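Local structure of DUF3298 domain-containing protein (4E72) at residues 42-47 with 97-102. The protein is of unknown function but is made with a signal sequence and is probably a lipoprotein of the DUF3298 family. Numbering follows the deposited sequence.
Sequences PQLDPI and GLVIIE
L44 meets I101 methyl to methyl: CD2 of L44 lies 3.7 Å from CD1 of I101, an ordinary van der Waals separation, with the two side chains reaching toward each other tip to tip. The other branch of the leucine is held more loosely. Its CD1 sits between V99 CG2, at 4.5 Å, and the same CD1 of I101, at 4.4 Å. The forked end of L44 therefore faces two residues that lie two positions apart on the strand and so project from the same face of it. Torsions account for how I101 gets there: CG1 stands anti to the carbonyl carbon (chi1 -63°) and the chain then extends (chi2 160°), carrying CD1 out toward the leucine, while CG2 takes the place anti to the backbone N. In L44 an extended chi2 (176°) lets CD1 prolong the side chain toward the strand.

Topologically, this is the start of helix 44-54 packing on one face of a six-stranded mixed sheet, against strand 98-108, which runs between its antiparallel neighbours 84-95 and 115-124. The backbones stay well apart, the closest CA atoms being those of L44 and V99 at 9.7 Å, and the interface is purely apolar and small, 96 Å² summed over both sides. All three touching residues are buried; Y123 and F38 also touch L44, and L9 touches V99.

One helical turn on, the approach is looser still: CG2 of I47 comes no nearer than 6.1 Å to CD1 of I101. Q43 touches Y123 and H128 instead, and D45 turns its OD1 to the backbone N of F38. Across the strand, the alternate residues L98 and I100 pack on D124 and N122, whereas E102, partly exposed, forms a salt bridge with R92.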
# COMPACT_ATOMS: atom_id res chain seq x y z
N PRO A 42 -13.67 13.82 7.30
CA PRO A 42 -12.42 14.31 7.94
C PRO A 42 -11.69 13.29 8.83
O PRO A 42 -10.52 13.53 9.13
CB PRO A 42 -12.89 15.50 8.77
CG PRO A 42 -14.35 15.25 9.00
CD PRO A 42 -14.84 14.60 7.76
N GLN A 43 -12.34 12.16 9.22
CA GLN A 43 -11.70 11.10 10.02
C GLN A 43 -10.58 10.42 9.24
O GLN A 43 -9.67 9.89 9.85
CB GLN A 43 -12.72 10.02 10.46
CG GLN A 43 -13.95 10.55 11.16
CD GLN A 43 -15.17 10.18 10.36
OE1 GLN A 43 -15.80 9.15 10.61
NE2 GLN A 43 -15.48 10.98 9.35
N LEU A 44 -10.68 10.40 7.90
CA LEU A 44 -9.70 9.77 7.02
C LEU A 44 -8.38 10.54 6.96
O LEU A 44 -7.33 9.91 6.77
CB LEU A 44 -10.26 9.63 5.60
CG LEU A 44 -10.67 8.22 5.15
CD1 LEU A 44 -11.29 8.26 3.76
CD2 LEU A 44 -9.49 7.26 5.14
N ASP A 45 -8.42 11.89 7.09
CA ASP A 45 -7.21 12.73 7.00
C ASP A 45 -6.09 12.25 8.00
O ASP A 45 -5.00 11.95 7.50
CB ASP A 45 -7.54 14.24 7.19
CG ASP A 45 -8.64 14.83 6.29
OD1 ASP A 45 -9.14 14.10 5.39
OD2 ASP A 45 -9.00 16.01 6.48
N PRO A 46 -6.32 12.08 9.34
CA PRO A 46 -5.22 11.63 10.22
C PRO A 46 -4.86 10.15 10.05
O PRO A 46 -3.76 9.74 10.44
CB PRO A 46 -5.76 11.88 11.64
CG PRO A 46 -7.22 11.90 11.50
CD PRO A 46 -7.53 12.41 10.13
N ILE A 47 -5.78 9.35 9.48
CA ILE A 47 -5.60 7.92 9.20
C ILE A 47 -4.58 7.77 8.05
O ILE A 47 -3.69 6.89 8.09
CB ILE A 47 -6.98 7.28 8.87
CG1 ILE A 47 -7.80 7.04 10.17
CG2 ILE A 47 -6.83 6.01 8.02
CD1 ILE A 47 -9.35 6.63 9.94
N GLY A 97 -19.34 2.15 -1.16
CA GLY A 97 -19.09 2.78 0.14
C GLY A 97 -17.68 2.57 0.68
O GLY A 97 -17.38 3.00 1.79
N LEU A 98 -16.81 1.89 -0.08
CA LEU A 98 -15.41 1.64 0.30
C LEU A 98 -14.46 2.63 -0.37
O LEU A 98 -14.67 2.99 -1.53
CB LEU A 98 -14.95 0.22 -0.05
CG LEU A 98 -15.72 -1.01 0.47
CD1 LEU A 98 -14.94 -2.27 0.14
CD2 LEU A 98 -15.93 -0.96 1.96
N VAL A 99 -13.40 3.04 0.35
CA VAL A 99 -12.34 3.90 -0.22
C VAL A 99 -11.05 3.09 -0.16
O VAL A 99 -10.66 2.68 0.93
CB VAL A 99 -12.17 5.31 0.45
CG1 VAL A 99 -11.24 6.20 -0.38
CG2 VAL A 99 -13.51 5.99 0.64
N ILE A 100 -10.45 2.78 -1.31
CA ILE A 100 -9.20 2.01 -1.34
C ILE A 100 -8.07 2.99 -1.61
O ILE A 100 -8.00 3.55 -2.69
CB ILE A 100 -9.19 0.80 -2.31
CG1 ILE A 100 -10.48 -0.05 -2.30
CG2 ILE A 100 -7.89 -0.05 -2.15
CD1 ILE A 100 -11.04 -0.56 -0.96
N ILE A 101 -7.27 3.27 -0.59
CA ILE A 101 -6.14 4.19 -0.66
C ILE A 101 -4.87 3.37 -0.82
O ILE A 101 -4.63 2.46 -0.03
CB ILE A 101 -6.07 5.13 0.58
CG1 ILE A 101 -7.34 6.04 0.63
CG2 ILE A 101 -4.79 5.99 0.55
CD1 ILE A 101 -7.63 6.64 1.96
N GLU A 102 -4.08 3.69 -1.86
CA GLU A 102 -2.78 3.07 -2.11
C GLU A 102 -1.67 4.00 -1.63
O GLU A 102 -1.69 5.20 -1.95
CB GLU A 102 -2.58 2.68 -3.58
CG GLU A 102 -1.52 1.60 -3.72
CD GLU A 102 -1.19 1.04 -5.09
OE1 GLU A 102 -2.09 0.93 -5.95
OE2 GLU A 102 -0.02 0.64 -5.27